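Local coordinates for hypothetical protein (Pseudomonas aeruginosa, PDB 1U69) that is of unknown function but has a glyoxalase-type, PhnB-like fold and is a potential drug-resistance protein, at residues T8-Y13 and P62-N67; T27-A32 and T90-N95; A35-P40 and T53-V58; V82-Q87 and I120-L125. One frame throughout, in Å; residues are numbered along the deposited sequence.

How the contacts relate
Contacts 1 and 3 lie in the same four-stranded sheet, with centres about 8 Å apart. Strand 61-67 of contact 1 bonds to strand 51-58 of contact 3, for instance through G65 N and V54 O at 2.8 Å. Contact 2 joins this sheet at the start of strand 31-38, where A32 O meets R57 N at 2.8 Å. Contact 4 is in the other sheet, its centre about 25 Å from that of contact 1. Contact 2 leads to it: T90 OG1 and T84 OG1 are 2.8 Å apart, and the two centres about 12 Å. All four contacts reach the second subunit, contact 2 only through P29. No active site is known to which they could be tied.

Contact 1 (T8-Y13 and P62-N67); sequences TICLWY and PCLGLN
Residues I9 to Y13 run parallel to C63 to N67, paired one to one, and the strand axes cross at -24°. This is the first-to-fourth strand pairing of a sheet ordered 1-4-3-2, as in the βαβββ units of the glyoxalase fold. Five backbone bonds join the strands. I9 N gives to P62 O and L64 N to I9 O. L11 N then meets L64 O at 2.8 Å, and L66 N meets L11 O at 2.9 Å. Y13 N closes the series on L66 O. CA-H donors supplement these bonds, such as C63 CA at 3.1 Å from I9 O.

One face carries C10, L64, W12 and L66. The sulfur of C10 is anti to the backbone N (chi1 -174°), which brings SG to 4.0 Å from L66 CB. W12 and L66 lie alongside and point the same way, and L66 CD2 comes within 4.0 Å of W12 CE3. W12 NE1 is hydrogen-bonded to G69 O.

The other face carries I9, L11, Y13, C63 and N67. C63 SG rests 4.0 Å from I9 CB. Y13 CB lies near OD1 of N67, whose amide is held by A17 N and V51 O, while Y13 OH bonds to Y24. Residues T8 to L11 also pair antiparallel with a strand of the second subunit, so the sheet continues across the interface. The ring of Y13 turns its edge to strand 61-67, with CE2 3.8 Å from G65 CA.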
loop_
_atom_site.group_PDB
_atom_site.type_symbol
_atom_site.label_atom_id
_atom_site.label_comp_id
_atom_site.label_asym_id
_atom_site.label_seq_id
_atom_site.Cartn_x
_atom_site.Cartn_y
_atom_site.Cartn_z
ATOM N N THR A 8 -3.459 -12.279 -4.872
ATOM C CA THR A 8 -3.447 -11.727 -6.229
ATOM C C THR A 8 -4.880 -11.543 -6.709
ATOM O O THR A 8 -5.718 -12.411 -6.498
ATOM C CB THR A 8 -2.697 -12.709 -7.161
ATOM O OG1 THR A 8 -1.351 -12.903 -6.683
ATOM C CG2 THR A 8 -2.552 -12.158 -8.575
ATOM N N ILE A 9 -5.168 -10.410 -7.338
ATOM C CA ILE A 9 -6.494 -10.130 -7.892
ATOM C C ILE A 9 -6.601 -10.872 -9.221
ATOM O O ILE A 9 -5.866 -10.544 -10.137
ATOM C CB ILE A 9 -6.679 -8.598 -8.086
ATOM C CG1 ILE A 9 -6.884 -7.868 -6.750
ATOM C CG2 ILE A 9 -7.911 -8.283 -8.974
ATOM C CD1 ILE A 9 -5.934 -8.179 -5.651
ATOM N N CYS A 10 -7.504 -11.849 -9.326
ATOM C CA CYS A 10 -7.680 -12.655 -10.540
ATOM C C CYS A 10 -8.919 -12.195 -11.298
ATOM O O CYS A 10 -10.010 -12.199 -10.754
ATOM C CB CYS A 10 -7.802 -14.137 -10.179
ATOM S SG CYS A 10 -7.838 -15.242 -11.595
ATOM N N LEU A 11 -8.730 -11.774 -12.545
ATOM C CA LEU A 11 -9.810 -11.246 -13.365
ATOM C C LEU A 11 -9.993 -12.153 -14.568
ATOM O O LEU A 11 -9.017 -12.527 -15.213
ATOM C CB LEU A 11 -9.477 -9.834 -13.820
ATOM C CG LEU A 11 -9.407 -8.828 -12.664
ATOM C CD1 LEU A 11 -8.750 -7.556 -13.143
ATOM C CD2 LEU A 11 -10.795 -8.574 -12.105
ATOM N N TRP A 12 -11.252 -12.487 -14.852
ATOM C CA TRP A 12 -11.631 -13.440 -15.900
ATOM C C TRP A 12 -11.756 -12.716 -17.234
ATOM O O TRP A 12 -12.387 -11.661 -17.317
ATOM C CB TRP A 12 -12.971 -14.084 -15.527
ATOM C CG TRP A 12 -13.345 -15.339 -16.252
ATOM C CD1 TRP A 12 -13.776 -15.448 -17.539
ATOM C CD2 TRP A 12 -13.367 -16.654 -15.706
ATOM N NE1 TRP A 12 -14.053 -16.761 -17.829
ATOM C CE2 TRP A 12 -13.813 -17.526 -16.722
ATOM C CE3 TRP A 12 -13.057 -17.192 -14.459
ATOM C CZ2 TRP A 12 -13.938 -18.899 -16.532
ATOM C CZ3 TRP A 12 -13.181 -18.564 -14.269
ATOM C CH2 TRP A 12 -13.611 -19.399 -15.302
ATOM N N TYR A 13 -11.154 -13.289 -18.270
ATOM C CA TYR A 13 -11.271 -12.788 -19.641
ATOM C C TYR A 13 -11.662 -13.923 -20.578
ATOM O O TYR A 13 -11.432 -15.093 -20.280
ATOM C CB TYR A 13 -9.945 -12.170 -20.122
ATOM C CG TYR A 13 -9.539 -10.955 -19.336
ATOM C CD1 TYR A 13 -9.964 -9.685 -19.709
ATOM C CD2 TYR A 13 -8.734 -11.079 -18.201
ATOM C CE1 TYR A 13 -9.627 -8.573 -18.963
ATOM C CE2 TYR A 13 -8.382 -9.976 -17.459
ATOM C CZ TYR A 13 -8.828 -8.729 -17.835
ATOM O OH TYR A 13 -8.483 -7.653 -17.051
ATOM N N PRO A 62 -1.098 -6.513 -7.326
ATOM C CA PRO A 62 -0.727 -7.688 -8.120
ATOM C C PRO A 62 -1.969 -8.370 -8.691
ATOM O O PRO A 62 -2.910 -8.643 -7.936
ATOM C CB PRO A 62 -0.025 -8.597 -7.098
ATOM C CG PRO A 62 -0.663 -8.240 -5.778
ATOM C CD PRO A 62 -0.975 -6.767 -5.878
ATOM N N CYS A 63 -1.969 -8.619 -9.995
ATOM C CA CYS A 63 -3.125 -9.167 -10.687
ATOM C C CYS A 63 -2.747 -10.343 -11.556
ATOM O O CYS A 63 -1.580 -10.520 -11.911
ATOM C CB CYS A 63 -3.791 -8.108 -11.555
ATOM S SG CYS A 63 -4.385 -6.642 -10.706
ATOM N N LEU A 64 -3.759 -11.153 -11.867
ATOM C CA LEU A 64 -3.652 -12.270 -12.795
ATOM C C LEU A 64 -4.856 -12.177 -13.730
ATOM O O LEU A 64 -5.989 -12.087 -13.259
ATOM C CB LEU A 64 -3.688 -13.595 -12.019
ATOM C CG LEU A 64 -3.340 -14.879 -12.780
ATOM C CD1 LEU A 64 -1.836 -14.935 -13.035
ATOM C CD2 LEU A 64 -3.814 -16.107 -12.002
ATOM N N GLY A 65 -4.604 -12.163 -15.039
ATOM C CA GLY A 65 -5.661 -12.245 -16.041
ATOM C C GLY A 65 -5.786 -13.700 -16.468
ATOM O O GLY A 65 -4.796 -14.308 -16.887
ATOM N N LEU A 66 -6.990 -14.253 -16.367
ATOM C CA LEU A 66 -7.233 -15.663 -16.651
ATOM C C LEU A 66 -8.095 -15.792 -17.883
ATOM O O LEU A 66 -9.211 -15.292 -17.904
ATOM C CB LEU A 66 -7.954 -16.301 -15.460
ATOM C CG LEU A 66 -8.459 -17.743 -15.583
ATOM C CD1 LEU A 66 -7.355 -18.743 -15.864
ATOM C CD2 LEU A 66 -9.152 -18.120 -14.269
ATOM N N ASN A 67 -7.580 -16.477 -18.904
ATOM C CA ASN A 67 -8.374 -16.789 -20.089
ATOM C C ASN A 67 -9.265 -18.002 -19.847
ATOM O O ASN A 67 -8.891 -19.140 -20.115
ATOM C CB ASN A 67 -7.467 -16.993 -21.305
ATOM C CG ASN A 67 -6.907 -15.679 -21.826
ATOM O OD1 ASN A 67 -7.570 -14.643 -21.725
ATOM N ND2 ASN A 67 -5.691 -15.709 -22.377
#

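Contact 2 (T27-A32 and T90-N95); sequences TFPDSA and TDRLWN
R92 reaches from helix 87-99 to the carbonyl of T27, at the end of helix 17-27. Both terminal nitrogens of R92 bond to that single oxygen: NH1 and NH2 each lie 2.9 Å from T27 O. The oxygen sits 2° out of the guanidinium plane. Each bond is bent, near 145°, because the two N-H groups converge on one atom. A bend in the side chain (chi3 78°) turns the guanidinium toward the carbonyl. The positive group beside this helix end probably suits the partial negative charge there.

The tightly packed part combines this grip with an apolar patch. L93 CD2 packs 3.8 Å from F28 CD1 and also covers one face of the R92 guanidinium near its rim. T27 CG2 sits over the centre of the F28 ring, and W118 of strand 117-122 stacks with that ring, so F28 is well enclosed. T27 OG1 is bonded to F23 O.

The outer, solvent side is looser: R92 is exposed, its NH2 passes P29 CD at 4.0 Å, and P29 is partly covered by K6 of the second subunit.

The end of helix 17-27 thus meets the flank of helix 87-99 alongside the sheets of a glyoxalase-type fold.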
loop_
_atom_site.group_PDB
_atom_site.type_symbol
_atom_site.label_atom_id
_atom_site.label_comp_id
_atom_site.label_asym_id
_atom_site.label_seq_id
_atom_site.Cartn_x
_atom_site.Cartn_y
_atom_site.Cartn_z
ATOM N N THR A 27 -1.633 2.354 -20.059
ATOM C CA THR A 27 -2.636 3.357 -19.702
ATOM C C THR A 27 -2.388 3.961 -18.335
ATOM O O THR A 27 -2.366 5.162 -18.186
ATOM C CB THR A 27 -4.039 2.725 -19.731
ATOM O OG1 THR A 27 -4.394 2.409 -21.087
ATOM C CG2 THR A 27 -5.117 3.715 -19.283
ATOM N N PHE A 28 -2.240 3.115 -17.325
ATOM C CA PHE A 28 -2.113 3.594 -15.960
ATOM C C PHE A 28 -0.651 3.767 -15.575
ATOM O O PHE A 28 0.218 3.045 -16.067
ATOM C CB PHE A 28 -2.777 2.603 -15.006
ATOM C CG PHE A 28 -4.236 2.422 -15.255
ATOM C CD1 PHE A 28 -5.140 3.390 -14.848
ATOM C CD2 PHE A 28 -4.714 1.280 -15.881
ATOM C CE1 PHE A 28 -6.506 3.214 -15.073
ATOM C CE2 PHE A 28 -6.067 1.108 -16.126
ATOM C CZ PHE A 28 -6.961 2.064 -15.725
ATOM N N PRO A 29 -0.376 4.683 -14.652
ATOM C CA PRO A 29 0.981 4.837 -14.131
ATOM C C PRO A 29 1.397 3.629 -13.298
ATOM O O PRO A 29 0.518 2.913 -12.769
ATOM C CB PRO A 29 0.858 6.068 -13.236
ATOM C CG PRO A 29 -0.546 6.043 -12.779
ATOM C CD PRO A 29 -1.328 5.581 -13.971
ATOM N N ASP A 30 2.703 3.416 -13.148
ATOM C CA ASP A 30 3.236 2.353 -12.282
ATOM C C ASP A 30 2.529 1.014 -12.501
ATOM O O ASP A 30 2.096 0.333 -11.559
ATOM C CB ASP A 30 3.169 2.769 -10.803
ATOM C CG ASP A 30 4.136 1.988 -9.939
ATOM O OD1 ASP A 30 5.243 1.690 -10.402
ATOM O OD2 ASP A 30 3.885 1.625 -8.771
ATOM N N SER A 31 2.396 0.646 -13.768
ATOM C CA SER A 31 1.744 -0.599 -14.144
ATOM C C SER A 31 2.564 -1.333 -15.210
ATOM O O SER A 31 3.231 -0.706 -16.045
ATOM C CB SER A 31 0.317 -0.315 -14.623
ATOM O OG SER A 31 -0.420 0.422 -13.652
ATOM N N ALA A 32 2.493 -2.656 -15.190
ATOM C CA ALA A 32 3.327 -3.493 -16.040
ATOM C C ALA A 32 2.806 -4.911 -16.208
ATOM O O ALA A 32 2.189 -5.481 -15.297
ATOM C CB ALA A 32 4.745 -3.548 -15.464
ATOM N N THR A 90 -7.589 12.812 -13.926
ATOM C CA THR A 90 -8.978 12.341 -13.919
ATOM C C THR A 90 -9.475 12.172 -15.339
ATOM O O THR A 90 -9.943 11.114 -15.707
ATOM C CB THR A 90 -9.874 13.311 -13.113
ATOM O OG1 THR A 90 -9.370 13.427 -11.772
ATOM C CG2 THR A 90 -11.299 12.771 -12.946
ATOM N N ASP A 91 -9.331 13.208 -16.168
ATOM C CA ASP A 91 -9.795 13.138 -17.540
ATOM C C ASP A 91 -9.044 12.103 -18.349
ATOM O O ASP A 91 -9.640 11.364 -19.123
ATOM C CB ASP A 91 -9.642 14.500 -18.241
ATOM C CG ASP A 91 -10.513 15.567 -17.636
ATOM O OD1 ASP A 91 -11.380 15.241 -16.797
ATOM O OD2 ASP A 91 -10.384 16.778 -17.933
ATOM N N ARG A 92 -7.732 12.036 -18.164
ATOM C CA ARG A 92 -6.918 11.156 -18.991
ATOM C C ARG A 92 -7.306 9.705 -18.772
ATOM O O ARG A 92 -7.447 8.946 -19.730
ATOM C CB ARG A 92 -5.421 11.355 -18.722
ATOM C CG ARG A 92 -4.556 10.555 -19.661
ATOM C CD ARG A 92 -3.063 10.650 -19.351
ATOM N NE ARG A 92 -2.604 9.824 -18.218
ATOM C CZ ARG A 92 -2.517 8.488 -18.227
ATOM N NH1 ARG A 92 -2.868 7.779 -19.305
ATOM N NH2 ARG A 92 -2.052 7.854 -17.148
ATOM N N LEU A 93 -7.487 9.318 -17.509
ATOM C CA LEU A 93 -7.748 7.931 -17.169
ATOM C C LEU A 93 -9.174 7.540 -17.529
ATOM O O LEU A 93 -9.414 6.463 -18.088
ATOM C CB LEU A 93 -7.446 7.688 -15.681
ATOM C CG LEU A 93 -5.959 7.773 -15.290
ATOM C CD1 LEU A 93 -5.786 7.376 -13.812
ATOM C CD2 LEU A 93 -5.106 6.900 -16.175
ATOM N N TRP A 94 -10.111 8.408 -17.213
ATOM C CA TRP A 94 -11.517 8.200 -17.577
ATOM C C TRP A 94 -11.659 8.005 -19.095
ATOM O O TRP A 94 -12.260 7.041 -19.570
ATOM C CB TRP A 94 -12.334 9.400 -17.113
ATOM C CG TRP A 94 -13.759 9.420 -17.601
ATOM C CD1 TRP A 94 -14.214 9.917 -18.786
ATOM C CD2 TRP A 94 -14.911 8.926 -16.911
ATOM N NE1 TRP A 94 -15.576 9.769 -18.881
ATOM C CE2 TRP A 94 -16.028 9.152 -17.739
ATOM C CE3 TRP A 94 -15.111 8.313 -15.669
ATOM C CZ2 TRP A 94 -17.323 8.798 -17.367
ATOM C CZ3 TRP A 94 -16.384 7.941 -15.316
ATOM C CH2 TRP A 94 -17.480 8.197 -16.148
ATOM N N ASN A 95 -11.065 8.910 -19.850
ATOM C CA ASN A 95 -11.158 8.848 -21.300
ATOM C C ASN A 95 -10.484 7.603 -21.865
ATOM O O ASN A 95 -10.984 7.005 -22.816
ATOM C CB ASN A 95 -10.558 10.099 -21.912
ATOM C CG ASN A 95 -11.442 11.316 -21.740
ATOM O OD1 ASN A 95 -12.667 11.210 -21.582
ATOM N ND2 ASN A 95 -10.820 12.490 -21.753
#

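Contact 3 (A35-P40 and T53-V58); sequences AVHRAP and TVEFRV
An antiparallel β pairing at the edge of the sheet joins strands 31-38 and 51-58 of a glyoxalase-type fold. A35 faces E55 and H37 faces T53 as hydrogen-bonded pairs, with V36 and V54 the non-hydrogen-bonded pair between them. E55 N bonds to A35 O at 2.9 Å, while the return bond from A35 N to E55 O is weak. H37 N and T53 O are 2.9 Å apart, and T53 N gives to H37 O at 3.2 Å.

On the face of A35, H37, T53 and E55, the histidine ring reaches across to the neighbouring strand and meets it with its edge. Its CG is anti to the carbonyl carbon (chi1 -61°), which carries the ring toward T53 and E55. T53 OG1 lies 3.3 Å from H37 CD2. A35 CB sits beside the carboxylate, 3.9 Å from E55 OE2. H37 also packs on A130 of the second subunit. On the other face V36 and V54 barely meet, while both touch helix 17-27.

The main polar link is a short His-carboxylate hydrogen bond, nearly straight at 172°. H37 NE2 lies 2.5 Å from E55 OE2, which accepts through its anti lone pair and sits in the ring plane, with ring and carboxylate 23° apart.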
loop_
_atom_site.group_PDB
_atom_site.type_symbol
_atom_site.label_atom_id
_atom_site.label_comp_id
_atom_site.label_asym_id
_atom_site.label_seq_id
_atom_site.Cartn_x
_atom_site.Cartn_y
_atom_site.Cartn_z
ATOM N N ALA A 35 4.488 -11.471 -16.599
ATOM C CA ALA A 35 4.738 -12.832 -17.078
ATOM C C ALA A 35 3.540 -13.372 -17.831
ATOM O O ALA A 35 2.411 -13.005 -17.552
ATOM C CB ALA A 35 5.064 -13.742 -15.931
ATOM N N VAL A 36 3.808 -14.236 -18.807
ATOM C CA VAL A 36 2.768 -14.881 -19.600
ATOM C C VAL A 36 2.939 -16.378 -19.440
ATOM O O VAL A 36 4.057 -16.896 -19.587
ATOM C CB VAL A 36 2.883 -14.462 -21.065
ATOM C CG1 VAL A 36 1.837 -15.159 -21.933
ATOM C CG2 VAL A 36 2.756 -12.950 -21.164
ATOM N N HIS A 37 1.843 -17.056 -19.097
ATOM C CA HIS A 37 1.858 -18.484 -18.793
ATOM C C HIS A 37 0.963 -19.200 -19.777
ATOM O O HIS A 37 -0.234 -18.931 -19.858
ATOM C CB HIS A 37 1.364 -18.747 -17.379
ATOM C CG HIS A 37 2.204 -18.098 -16.326
ATOM N ND1 HIS A 37 3.540 -18.392 -16.166
ATOM C CD2 HIS A 37 1.910 -17.158 -15.398
ATOM C CE1 HIS A 37 4.034 -17.664 -15.182
ATOM N NE2 HIS A 37 3.065 -16.906 -14.697
ATOM N N ARG A 38 1.539 -20.134 -20.518
ATOM C CA ARG A 38 0.785 -20.829 -21.539
ATOM C C ARG A 38 0.186 -22.115 -20.993
ATOM O O ARG A 38 0.690 -22.679 -20.026
ATOM C CB ARG A 38 1.655 -21.062 -22.780
ATOM C CG ARG A 38 1.755 -19.778 -23.595
ATOM C CD ARG A 38 2.852 -19.714 -24.620
ATOM N NE ARG A 38 2.996 -18.340 -25.108
ATOM C CZ ARG A 38 2.166 -17.732 -25.965
ATOM N NH1 ARG A 38 1.111 -18.362 -26.477
ATOM N NH2 ARG A 38 2.399 -16.476 -26.328
ATOM N N ALA A 39 -0.927 -22.538 -21.591
ATOM C CA ALA A 39 -1.668 -23.711 -21.137
ATOM C C ALA A 39 -0.847 -24.961 -21.434
ATOM O O ALA A 39 -0.425 -25.150 -22.574
ATOM C CB ALA A 39 -2.993 -23.787 -21.839
ATOM N N PRO A 40 -0.593 -25.798 -20.428
ATOM C CA PRO A 40 0.198 -27.015 -20.663
ATOM C C PRO A 40 -0.595 -28.118 -21.349
ATOM O O PRO A 40 0.012 -29.067 -21.832
ATOM C CB PRO A 40 0.652 -27.436 -19.258
ATOM C CG PRO A 40 -0.277 -26.785 -18.308
ATOM C CD PRO A 40 -0.957 -25.637 -19.010
ATOM N N THR A 53 -2.754 -17.732 -18.356
ATOM C CA THR A 53 -2.775 -16.570 -17.461
ATOM C C THR A 53 -1.695 -15.561 -17.804
ATOM O O THR A 53 -0.678 -15.879 -18.428
ATOM C CB THR A 53 -2.613 -16.952 -15.980
ATOM O OG1 THR A 53 -1.352 -17.617 -15.768
ATOM C CG2 THR A 53 -3.695 -17.912 -15.512
ATOM N N VAL A 54 -1.912 -14.344 -17.325
ATOM C CA VAL A 54 -0.949 -13.257 -17.465
ATOM C C VAL A 54 -0.826 -12.574 -16.105
ATOM O O VAL A 54 -1.824 -12.109 -15.549
ATOM C CB VAL A 54 -1.420 -12.219 -18.493
ATOM C CG1 VAL A 54 -0.394 -11.110 -18.611
ATOM C CG2 VAL A 54 -1.707 -12.866 -19.869
ATOM N N GLU A 55 0.384 -12.537 -15.564
ATOM C CA GLU A 55 0.645 -11.778 -14.345
ATOM C C GLU A 55 0.887 -10.332 -14.727
ATOM O O GLU A 55 1.624 -10.047 -15.658
ATOM C CB GLU A 55 1.850 -12.330 -13.586
ATOM C CG GLU A 55 1.727 -13.767 -13.101
ATOM C CD GLU A 55 3.004 -14.237 -12.419
ATOM O OE1 GLU A 55 3.528 -13.500 -11.556
ATOM O OE2 GLU A 55 3.504 -15.309 -12.759
ATOM N N PHE A 56 0.243 -9.409 -14.020
ATOM C CA PHE A 56 0.474 -7.988 -14.234
ATOM C C PHE A 56 0.261 -7.218 -12.948
ATOM O O PHE A 56 -0.225 -7.780 -11.981
ATOM C CB PHE A 56 -0.381 -7.443 -15.391
ATOM C CG PHE A 56 -1.888 -7.424 -15.140
ATOM C CD1 PHE A 56 -2.527 -6.262 -14.722
ATOM C CD2 PHE A 56 -2.669 -8.548 -15.398
ATOM C CE1 PHE A 56 -3.913 -6.243 -14.528
ATOM C CE2 PHE A 56 -4.046 -8.506 -15.235
ATOM C CZ PHE A 56 -4.654 -7.359 -14.798
ATOM N N ARG A 57 0.704 -5.967 -12.917
ATOM C CA ARG A 57 0.541 -5.131 -11.732
ATOM C C ARG A 57 -0.069 -3.832 -12.152
ATOM O O ARG A 57 0.368 -3.242 -13.145
ATOM C CB ARG A 57 1.892 -4.871 -11.053
ATOM C CG ARG A 57 1.806 -4.181 -9.690
ATOM C CD ARG A 57 3.161 -3.905 -9.067
ATOM N NE ARG A 57 4.063 -3.503 -10.131
ATOM C CZ ARG A 57 5.052 -4.251 -10.625
ATOM N NH1 ARG A 57 5.362 -5.445 -10.109
ATOM N NH2 ARG A 57 5.775 -3.781 -11.619
ATOM N N VAL A 58 -1.085 -3.370 -11.426
ATOM C CA VAL A 58 -1.651 -2.047 -11.687
ATOM C C VAL A 58 -1.626 -1.171 -10.444
ATOM O O VAL A 58 -2.339 -1.420 -9.496
ATOM C CB VAL A 58 -3.103 -2.090 -12.280
ATOM C CG1 VAL A 58 -3.055 -2.554 -13.705
ATOM C CG2 VAL A 58 -4.035 -2.979 -11.488
#

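Contact 4 (V82-Q87 and I120-L125); sequences VATDDQ and ITPRVL
Strands 82-84 and 120-122 run parallel, with V82 opposite I120, A83 opposite T121 and T84 opposite P122, and their axes cross at -40°. T121 N bonds to V82 O at 2.9 Å. T84 N reaches T121 O from above the carbonyl plane, a longer bond of 3.2 Å. R123 N then closes on T84 O at 2.9 Å, so the pairing extends into the first residue of helix 123-129. T84 O is also a bond acceptor for a water, which in turn accepts from V124 N.

On one face T84 CG2 meets I120 CG2 at 3.7 Å, the two side chains crossing at about a right angle. T84 OG1 lies between the backbone N and the carbonyl carbon (chi1 53°). There it rests on P122, 3.3 Å from its CA, with T90 as its polar partner.

On the other face A83 CB sits 3.7 Å above the centre of the R123 guanidinium. The side chain of R123 is extended from CG to NE and passes over A83 to D85. R123 NH1 forms a salt bridge with D85 OD1 at 2.9 Å, approaching from above the carboxylate plane. Both charges have partners on the third subunit: D85 OD2 pairs with its R57, and R123 NH2 with its D30. The charges alternate from R57 through D85 and R123 to D30, so the salt bridge is one link of an ionic network across that interface.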
loop_
_atom_site.group_PDB
_atom_site.type_symbol
_atom_site.label_atom_id
_atom_site.label_comp_id
_atom_site.label_asym_id
_atom_site.label_seq_id
_atom_site.Cartn_x
_atom_site.Cartn_y
_atom_site.Cartn_z
ATOM N N VAL A 82 -9.491 4.166 -8.393
ATOM C CA VAL A 82 -8.224 4.817 -8.658
ATOM C C VAL A 82 -8.323 6.249 -8.166
ATOM O O VAL A 82 -9.198 6.998 -8.584
ATOM C CB VAL A 82 -7.894 4.811 -10.172
ATOM C CG1 VAL A 82 -6.591 5.556 -10.428
ATOM C CG2 VAL A 82 -7.836 3.374 -10.714
ATOM N N ALA A 83 -7.433 6.607 -7.256
ATOM C CA ALA A 83 -7.412 7.936 -6.655
ATOM C C ALA A 83 -6.641 8.879 -7.560
ATOM O O ALA A 83 -5.515 8.580 -7.939
ATOM C CB ALA A 83 -6.771 7.882 -5.301
ATOM N N THR A 84 -7.238 10.017 -7.910
ATOM C CA THR A 84 -6.532 10.985 -8.777
ATOM C C THR A 84 -6.280 12.304 -8.034
ATOM O O THR A 84 -7.040 12.705 -7.155
ATOM C CB THR A 84 -7.285 11.221 -10.104
ATOM O OG1 THR A 84 -8.648 11.592 -9.854
ATOM C CG2 THR A 84 -7.395 9.942 -10.908
ATOM N N ASP A 85 -5.192 12.997 -8.375
ATOM C CA ASP A 85 -4.848 14.231 -7.661
ATOM C C ASP A 85 -5.269 15.521 -8.366
ATOM O O ASP A 85 -5.256 16.575 -7.744
ATOM C CB ASP A 85 -3.345 14.309 -7.392
ATOM C CG ASP A 85 -2.954 13.730 -6.049
ATOM O OD1 ASP A 85 -3.843 13.448 -5.199
ATOM O OD2 ASP A 85 -1.755 13.534 -5.771
ATOM N N ASP A 86 -5.629 15.442 -9.642
ATOM C CA ASP A 86 -6.111 16.627 -10.354
ATOM C C ASP A 86 -7.026 16.288 -11.530
ATOM O O ASP A 86 -7.243 15.116 -11.842
ATOM C CB ASP A 86 -4.926 17.502 -10.805
ATOM C CG ASP A 86 -3.937 16.777 -11.711
ATOM O OD1 ASP A 86 -4.296 15.835 -12.445
ATOM O OD2 ASP A 86 -2.743 17.120 -11.777
ATOM N N GLN A 87 -7.545 17.321 -12.196
ATOM C CA GLN A 87 -8.522 17.128 -13.257
ATOM C C GLN A 87 -7.870 16.508 -14.472
ATOM O O GLN A 87 -8.503 15.724 -15.171
ATOM C CB GLN A 87 -9.202 18.452 -13.632
ATOM C CG GLN A 87 -10.459 18.294 -14.465
ATOM C CD GLN A 87 -11.550 17.571 -13.715
ATOM O OE1 GLN A 87 -11.970 18.022 -12.657
ATOM N NE2 GLN A 87 -11.991 16.431 -14.246
ATOM N N ILE A 120 -12.767 6.321 -11.347
ATOM C CA ILE A 120 -11.736 7.329 -11.408
ATOM C C ILE A 120 -12.198 8.423 -10.457
ATOM O O ILE A 120 -13.082 9.213 -10.782
ATOM C CB ILE A 120 -11.531 7.856 -12.850
ATOM C CG1 ILE A 120 -11.338 6.690 -13.849
ATOM C CG2 ILE A 120 -10.368 8.834 -12.875
ATOM C CD1 ILE A 120 -10.262 5.720 -13.518
ATOM N N THR A 121 -11.636 8.384 -9.251
ATOM C CA THR A 121 -12.175 9.076 -8.080
ATOM C C THR A 121 -11.164 10.069 -7.516
ATOM O O THR A 121 -10.220 9.684 -6.839
ATOM C CB THR A 121 -12.527 8.043 -6.993
ATOM O OG1 THR A 121 -13.416 7.060 -7.532
ATOM C CG2 THR A 121 -13.297 8.677 -5.833
ATOM N N PRO A 122 -11.349 11.352 -7.788
ATOM C CA PRO A 122 -10.448 12.359 -7.220
ATOM C C PRO A 122 -10.344 12.242 -5.698
ATOM O O PRO A 122 -11.359 12.047 -5.038
ATOM C CB PRO A 122 -11.109 13.670 -7.642
ATOM C CG PRO A 122 -11.813 13.327 -8.886
ATOM C CD PRO A 122 -12.370 11.950 -8.662
ATOM N N ARG A 123 -9.134 12.325 -5.140
ATOM C CA ARG A 123 -8.987 12.278 -3.686
ATOM C C ARG A 123 -9.839 13.370 -3.008
ATOM O O ARG A 123 -10.322 13.181 -1.897
ATOM C CB ARG A 123 -7.518 12.432 -3.278
ATOM C CG ARG A 123 -6.703 11.167 -3.447
ATOM C CD ARG A 123 -5.489 11.051 -2.490
ATOM N NE ARG A 123 -4.715 9.821 -2.711
ATOM C CZ ARG A 123 -3.911 9.627 -3.747
ATOM N NH1 ARG A 123 -3.770 10.569 -4.670
ATOM N NH2 ARG A 123 -3.255 8.487 -3.881
ATOM N N VAL A 124 -10.003 14.495 -3.692
ATOM C CA VAL A 124 -10.852 15.604 -3.221
ATOM C C VAL A 124 -12.285 15.124 -2.908
ATOM O O VAL A 124 -12.886 15.519 -1.898
ATOM C CB VAL A 124 -10.878 16.764 -4.275
ATOM C CG1 VAL A 124 -11.990 17.785 -3.969
ATOM C CG2 VAL A 124 -9.531 17.452 -4.351
ATOM N N LEU A 125 -12.823 14.262 -3.768
ATOM C CA LEU A 125 -14.164 13.717 -3.595
ATOM C C LEU A 125 -14.248 12.753 -2.417
ATOM O O LEU A 125 -15.154 12.843 -1.593
ATOM C CB LEU A 125 -14.613 13.014 -4.881
ATOM C CG LEU A 125 -15.988 12.348 -4.877
ATOM C CD1 LEU A 125 -17.070 13.349 -4.480
ATOM C CD2 LEU A 125 -16.254 11.743 -6.240
HETATM O O HOH W 1 -8.306 15.303 -6.289
#